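Local coordinates for dTDP-4-amino-4,6-dideoxyglucose formyltransferase (Shewanella sp. FDAARGOS_354, PDB 6V2T), which probably transfers a formyl group from a folate cofactor to the sugar amine of dTDP-4-amino-4,6-dideoxyglucose, a step linked to lipopolysaccharide O-antigen synthesis, at residues Glu93-Ala98 / Gln102-Glu107; Ile145-Glu150 / Ala196-Lys201. All blocks are in the same frame, centred on the assembly; numbering follows the deposited sequence.

Contact 1: Glu93-Ala98 / Gln102-Glu107. With FOL (folic acid), chain H.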
loop_
_atom_site.group_PDB
_atom_site.type_symbol
_atom_site.label_atom_id
_atom_site.label_comp_id
_atom_site.label_asym_id
_atom_site.label_seq_id
_atom_site.Cartn_x
_atom_site.Cartn_y
_atom_site.Cartn_z
ATOM N N GLU B 93 7.418 33.160 30.454
ATOM C CA GLU B 93 7.713 32.396 31.697
ATOM C C GLU B 93 7.941 30.915 31.360
ATOM O O GLU B 93 8.569 30.191 32.185
ATOM C CB GLU B 93 6.563 32.564 32.685
ATOM C CG GLU B 93 6.589 33.905 33.387
ATOM C CD GLU B 93 6.314 35.117 32.508
ATOM O OE1 GLU B 93 5.313 35.109 31.741
ATOM O OE2 GLU B 93 7.096 36.053 32.594
ATOM N N LEU B 94 7.375 30.447 30.255
ATOM C CA LEU B 94 7.423 29.015 29.851
ATOM C C LEU B 94 7.443 28.899 28.332
ATOM O O LEU B 94 6.626 29.561 27.696
ATOM C CB LEU B 94 6.200 28.302 30.418
ATOM C CG LEU B 94 5.996 26.868 29.926
ATOM C CD1 LEU B 94 7.149 25.969 30.411
ATOM C CD2 LEU B 94 4.656 26.309 30.386
ATOM N N VAL B 95 8.267 28.002 27.790
ATOM C CA VAL B 95 8.218 27.618 26.354
ATOM C C VAL B 95 7.877 26.135 26.269
ATOM O O VAL B 95 8.537 25.347 26.980
ATOM C CB VAL B 95 9.524 27.939 25.607
ATOM C CG1 VAL B 95 9.400 27.607 24.126
ATOM C CG2 VAL B 95 9.926 29.380 25.798
ATOM N N VAL B 96 6.905 25.797 25.415
ATOM C CA VAL B 96 6.501 24.400 25.088
ATOM C C VAL B 96 6.825 24.123 23.616
ATOM O O VAL B 96 6.281 24.787 22.715
ATOM C CB VAL B 96 5.030 24.107 25.425
ATOM C CG1 VAL B 96 4.667 22.691 25.028
ATOM C CG2 VAL B 96 4.726 24.345 26.895
ATOM N N SER B 97 7.723 23.168 23.397
ATOM C CA SER B 97 8.024 22.612 22.071
ATOM C C SER B 97 6.995 21.531 21.781
ATOM O O SER B 97 6.969 20.528 22.509
ATOM C CB SER B 97 9.410 22.043 22.017
ATOM O OG SER B 97 9.486 21.165 20.924
ATOM N N ALA B 98 6.180 21.734 20.766
ATOM C CA ALA B 98 5.161 20.765 20.316
ATOM C C ALA B 98 5.548 20.315 18.907
ATOM O O ALA B 98 5.074 20.921 17.920
ATOM C CB ALA B 98 3.787 21.387 20.391
ATOM N N GLN B 102 13.207 22.768 15.344
ATOM C CA GLN B 102 14.523 23.388 15.693
ATOM C C GLN B 102 15.053 22.875 17.028
ATOM O O GLN B 102 14.286 22.787 17.986
ATOM C CB GLN B 102 14.435 24.904 15.818
ATOM C CG GLN B 102 14.076 25.619 14.527
ATOM C CD GLN B 102 14.101 27.117 14.736
ATOM O OE1 GLN B 102 13.193 27.702 15.331
ATOM N NE2 GLN B 102 15.171 27.741 14.273
ATOM N N ILE B 103 16.356 22.630 17.109
ATOM C CA ILE B 103 17.042 22.339 18.392
ATOM C C ILE B 103 17.147 23.647 19.181
ATOM O O ILE B 103 17.616 24.646 18.603
ATOM C CB ILE B 103 18.416 21.695 18.155
ATOM C CG1 ILE B 103 18.280 20.367 17.403
ATOM C CG2 ILE B 103 19.128 21.528 19.497
ATOM C CD1 ILE B 103 19.494 19.979 16.571
ATOM N N PHE B 104 16.723 23.652 20.450
ATOM C CA PHE B 104 16.860 24.845 21.327
ATOM C C PHE B 104 18.318 24.973 21.736
ATOM O O PHE B 104 18.912 23.999 22.180
ATOM C CB PHE B 104 15.959 24.775 22.562
ATOM C CG PHE B 104 14.495 25.020 22.304
ATOM C CD1 PHE B 104 13.932 24.795 21.058
ATOM C CD2 PHE B 104 13.673 25.479 23.329
ATOM C CE1 PHE B 104 12.578 25.003 20.846
ATOM C CE2 PHE B 104 12.313 25.663 23.114
ATOM C CZ PHE B 104 11.776 25.430 21.877
ATOM N N PRO B 105 18.945 26.162 21.602
ATOM C CA PRO B 105 20.298 26.358 22.092
ATOM C C PRO B 105 20.349 26.360 23.625
ATOM O O PRO B 105 19.342 26.662 24.279
ATOM C CB PRO B 105 20.662 27.748 21.561
ATOM C CG PRO B 105 19.336 28.465 21.524
ATOM C CD PRO B 105 18.362 27.403 21.073
ATOM N N SER B 106 21.522 26.049 24.162
ATOM C CA SER B 106 21.842 26.089 25.608
ATOM C C SER B 106 21.386 27.420 26.230
ATOM O O SER B 106 20.873 27.371 27.337
ATOM C CB SER B 106 23.308 25.828 25.813
ATOM O OG SER B 106 24.062 26.867 25.235
ATOM N N GLU B 107 21.481 28.559 25.517
ATOM C CA GLU B 107 21.087 29.903 26.017
ATOM C C GLU B 107 19.571 30.007 26.219
ATOM O O GLU B 107 19.154 30.868 27.032
ATOM C CB GLU B 107 21.530 31.016 25.058
ATOM C CG GLU B 107 23.032 31.254 25.037
ATOM C CD GLU B 107 23.841 30.311 24.162
ATOM O OE1 GLU B 107 23.229 29.460 23.462
ATOM O OE2 GLU B 107 25.092 30.413 24.190
HETATM N N1 FOL H . 15.892 21.190 21.771
HETATM C C2 FOL H . 16.646 20.795 22.809
HETATM N NA2 FOL H . 17.708 21.513 23.162
HETATM N N3 FOL H . 16.316 19.689 23.543
HETATM C C4 FOL H . 15.261 18.939 23.190
HETATM O O4 FOL H . 15.038 17.940 23.923
HETATM C C4A FOL H . 14.468 19.332 22.116
HETATM N N5 FOL H . 13.422 18.623 21.689
HETATM C C6 FOL H . 12.820 18.796 20.362
HETATM C C7 FOL H . 12.863 20.299 20.030
HETATM N N8 FOL H . 14.119 20.919 20.358
HETATM C C8A FOL H . 14.827 20.488 21.414
HETATM C C9 FOL H . 13.355 17.758 19.306
HETATM N N10 FOL H . 13.418 18.300 17.947
HETATM C C11 FOL H . 16.450 17.717 15.086
HETATM C C12 FOL H . 15.357 18.551 14.842
HETATM C C13 FOL H . 14.353 18.718 15.803
HETATM C C14 FOL H . 14.419 18.088 17.029
HETATM C C15 FOL H . 15.522 17.280 17.280
HETATM C C16 FOL H . 16.525 17.094 16.325
HETATM C C FOL H . 17.548 17.558 14.061
HETATM O O FOL H . 17.633 18.436 13.231
HETATM N N FOL H . 18.449 16.573 14.084
#
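Val95 and Phe104 carry the apolar part of this contact, which joins strand 94-98 to the connection leading into helix 106-109 of a beta-alpha-beta unit. A chi1 of -177°, setting CG1 opposite the backbone N, carries that valine methyl to the edge of the phenyl ring, near its plane, with Val95 CG1 3.6 Å from Phe104 CE2. Ser97, two residues further along the strand, adds a looser touch, its CB 4.1 Å from Phe104 CZ and oblique to the ring. Cys114 and Met148 also pack on Phe104, which is buried.

The polar interactions belong to the backbone of 102-107 and serve the bound folic acid, whose pocket Ser97, Gln102, Ile103 and Phe104 help to line. Its amino nitrogen NA2 donates to Phe104 O at 2.9 Å, with an N-H...O angle of 159°. Beside it, Phe104 N approaches FOL N1 to 2.9 Å, and Gln102 O comes within 3.0 Å of FOL N8.

Across the segments there is no hydrogen bond, so the strand meets the loop through carbon alone. Phe104 works in two ways: its ring edge meets Val95 of the strand, while its peptide groups face the pterin, whose recognition here relies on main-chain atoms.

Contact 2: Ile145-Glu150 / Ala196-Lys201. With FOL (folic acid), chain H.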
loop_
_atom_site.group_PDB
_atom_site.type_symbol
_atom_site.label_atom_id
_atom_site.label_comp_id
_atom_site.label_asym_id
_atom_site.label_seq_id
_atom_site.Cartn_x
_atom_site.Cartn_y
_atom_site.Cartn_z
ATOM N N ILE B 145 6.396 13.766 27.691
ATOM C CA ILE B 145 6.480 15.219 28.007
ATOM C C ILE B 145 7.632 15.392 28.995
ATOM O O ILE B 145 7.576 14.771 30.092
ATOM C CB ILE B 145 5.149 15.748 28.556
ATOM C CG1 ILE B 145 4.012 15.420 27.589
ATOM C CG2 ILE B 145 5.261 17.241 28.802
ATOM C CD1 ILE B 145 2.673 15.981 28.023
ATOM N N HIS B 146 8.665 16.130 28.590
ATOM C CA HIS B 146 9.936 16.211 29.362
ATOM C C HIS B 146 10.464 17.635 29.375
ATOM O O HIS B 146 10.145 18.430 28.451
ATOM C CB HIS B 146 10.930 15.180 28.799
ATOM C CG HIS B 146 11.393 15.496 27.416
ATOM N ND1 HIS B 146 12.509 16.272 27.179
ATOM C CD2 HIS B 146 10.928 15.148 26.204
ATOM C CE1 HIS B 146 12.689 16.389 25.876
ATOM N NE2 HIS B 146 11.750 15.722 25.259
ATOM N N LEU B 147 11.190 17.978 30.431
ATOM C CA LEU B 147 11.988 19.222 30.485
ATOM C C LEU B 147 13.067 19.112 29.399
ATOM O O LEU B 147 13.578 18.011 29.191
ATOM C CB LEU B 147 12.603 19.368 31.885
ATOM C CG LEU B 147 11.628 19.776 32.993
ATOM C CD1 LEU B 147 12.287 19.681 34.365
ATOM C CD2 LEU B 147 11.107 21.178 32.760
ATOM N N MET B 148 13.368 20.215 28.716
ATOM C CA MET B 148 14.398 20.282 27.666
ATOM C C MET B 148 15.716 20.733 28.304
ATOM O O MET B 148 15.719 21.762 28.994
ATOM C CB MET B 148 13.977 21.235 26.551
ATOM C CG MET B 148 12.632 20.851 25.996
ATOM S SD MET B 148 11.856 22.070 24.945
ATOM C CE MET B 148 12.959 22.074 23.536
ATOM N N ASN B 149 16.753 19.893 28.185
ATOM C CA ASN B 149 18.157 20.268 28.493
ATOM C C ASN B 149 18.843 20.544 27.147
ATOM O O ASN B 149 18.169 20.653 26.125
ATOM C CB ASN B 149 18.840 19.217 29.392
ATOM C CG ASN B 149 18.970 17.852 28.755
ATOM O OD1 ASN B 149 18.958 17.725 27.539
ATOM N ND2 ASN B 149 19.095 16.810 29.565
ATOM N N GLU B 150 20.156 20.618 27.156
ATOM C CA GLU B 150 20.978 20.942 25.975
ATOM C C GLU B 150 21.004 19.767 25.000
ATOM O O GLU B 150 21.227 20.041 23.839
ATOM C CB GLU B 150 22.406 21.234 26.437
ATOM C CG GLU B 150 22.505 22.440 27.333
ATOM C CD GLU B 150 23.942 22.742 27.718
ATOM O OE1 GLU B 150 24.836 22.407 26.923
ATOM O OE2 GLU B 150 24.153 23.278 28.806
ATOM N N ALA B 196 3.403 23.783 36.838
ATOM C CA ALA B 196 4.467 22.929 37.410
ATOM C C ALA B 196 3.898 21.985 38.465
ATOM O O ALA B 196 4.587 21.678 39.467
ATOM C CB ALA B 196 5.578 23.766 37.966
ATOM N N ASN B 197 2.693 21.487 38.220
ATOM C CA ASN B 197 2.100 20.426 39.051
ATOM C C ASN B 197 2.597 19.089 38.507
ATOM O O ASN B 197 1.817 18.392 37.830
ATOM C CB ASN B 197 0.582 20.543 39.072
ATOM C CG ASN B 197 -0.023 19.572 40.046
ATOM O OD1 ASN B 197 0.667 19.081 40.936
ATOM N ND2 ASN B 197 -1.291 19.251 39.828
ATOM N N TYR B 198 3.866 18.761 38.769
ATOM C CA TYR B 198 4.533 17.548 38.245
ATOM C C TYR B 198 5.775 17.246 39.080
ATOM O O TYR B 198 6.192 18.105 39.880
ATOM C CB TYR B 198 4.861 17.706 36.753
ATOM C CG TYR B 198 5.689 18.900 36.352
ATOM C CD1 TYR B 198 7.010 19.038 36.767
ATOM C CD2 TYR B 198 5.194 19.857 35.474
ATOM C CE1 TYR B 198 7.774 20.123 36.377
ATOM C CE2 TYR B 198 5.954 20.945 35.073
ATOM C CZ TYR B 198 7.253 21.084 35.531
ATOM O OH TYR B 198 8.008 22.152 35.117
ATOM N N GLN B 199 6.283 16.026 38.913
ATOM C CA GLN B 199 7.554 15.549 39.485
ATOM C C GLN B 199 8.506 15.260 38.317
ATOM O O GLN B 199 8.019 14.910 37.227
ATOM C CB GLN B 199 7.313 14.361 40.413
ATOM C CG GLN B 199 6.587 14.721 41.700
ATOM C CD GLN B 199 6.268 13.488 42.502
ATOM O OE1 GLN B 199 5.793 12.506 41.955
ATOM N NE2 GLN B 199 6.541 13.518 43.801
ATOM N N GLN B 200 9.791 15.508 38.548
ATOM C CA GLN B 200 10.850 15.704 37.527
ATOM C C GLN B 200 12.141 15.042 37.981
ATOM O O GLN B 200 13.218 15.661 37.736
ATOM C CB GLN B 200 11.115 17.196 37.254
ATOM C CG GLN B 200 11.984 17.927 38.277
ATOM C CD GLN B 200 12.042 19.423 38.076
ATOM O OE1 GLN B 200 11.026 20.134 38.091
ATOM N NE2 GLN B 200 13.260 19.926 37.923
ATOM N N LYS B 201 12.052 13.840 38.578
ATOM C CA LYS B 201 13.253 13.027 38.939
ATOM C C LYS B 201 13.994 12.596 37.662
ATOM O O LYS B 201 13.345 12.008 36.749
ATOM C CB LYS B 201 12.935 11.772 39.763
ATOM C CG LYS B 201 14.165 10.912 40.091
ATOM C CD LYS B 201 13.943 9.701 40.997
ATOM C CE LYS B 201 12.827 8.790 40.537
ATOM N NZ LYS B 201 11.538 9.170 41.162
HETATM N N1 FOL H . 15.892 21.190 21.771
HETATM C C2 FOL H . 16.646 20.795 22.809
HETATM N NA2 FOL H . 17.708 21.513 23.162
HETATM N N3 FOL H . 16.316 19.689 23.543
HETATM C C4 FOL H . 15.261 18.939 23.190
HETATM O O4 FOL H . 15.038 17.940 23.923
HETATM C C4A FOL H . 14.468 19.332 22.116
HETATM N N5 FOL H . 13.422 18.623 21.689
HETATM C C6 FOL H . 12.820 18.796 20.362
HETATM C C7 FOL H . 12.863 20.299 20.030
HETATM N N8 FOL H . 14.119 20.919 20.358
HETATM C C8A FOL H . 14.827 20.488 21.414
HETATM C C9 FOL H . 13.355 17.758 19.306
HETATM N N10 FOL H . 13.418 18.300 17.947
HETATM C C11 FOL H . 16.450 17.717 15.086
HETATM C C12 FOL H . 15.357 18.551 14.842
HETATM C C13 FOL H . 14.353 18.718 15.803
HETATM C C14 FOL H . 14.419 18.088 17.029
HETATM C C15 FOL H . 15.522 17.280 17.280
HETATM C C16 FOL H . 16.525 17.094 16.325
HETATM C C FOL H . 17.548 17.558 14.061
HETATM O O FOL H . 17.633 18.436 13.231
HETATM N N FOL H . 18.449 16.573 14.084
#
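Leu147 lays its CD1 methyl against the amide end of Gln200, with Leu147 CD1 3.7 Å from Gln200 NE2 and equally near CD. The glutamine reaches it with CG placed between its own backbone N and carbonyl carbon (chi1 79°), the chain extended beyond, and the two side chains run obliquely past each other. The other leucine methyl, CD2, meets the hydroxyl end of Tyr198 at 4.0 Å from OH. That hydroxyl has its polar partner elsewhere, in a hydrogen bond with Arg113, while Gln200 OE1 lies in the plane of the tyrosine ring, at its edge. Leu158 of the neighbouring strand 157-163 touches Leu147, Tyr198 and Gln200.

The residues around Leu147 turn to the folic acid. His146 presents its ring edge to the pterin, CE1 lying 3.4 Å from FOL O4. The imidazole is held at both nitrogens: ND1 donates to Leu147 O at 2.9 Å, from above the carbonyl plane, and NE2 is hydrogen-bonded to Asn116. Met148, bent at chi3 (67°), brings CE against the fused pterin rings, and Asn149 O accepts a bond from FOL NA2 at 3.1 Å.

Chemically, then, the surface loop and Leu147 meet by van der Waals contact alone, while the bond to the folic acid comes from a main-chain carbonyl just beyond.

In the fold
Contact 1 closes before contact 2 opens along the chain, and their centres lie 13 Å apart. Both reach the same mixed sheet, where strand 113-118 separates strand 94-98 from strand 141-147. Contact 1 belongs to a beta-alpha-beta unit running from strand 94-98 through helix 106-109 to strand 113-118; contact 2 ties the antiparallel strand 141-147 to the surface loop after helix 171-194. They touch directly, Phe104 CD2 lying 3.5 Å from Met148 CE. Each contact supplies one carbonyl, Phe104 O in contact 1 and Asn149 O in contact 2, to the same pterin amino group. Loops following strands 94-98 and 141-147 thus supply part of the folate pocket, with Cys100 and Asp153 adding further bonds.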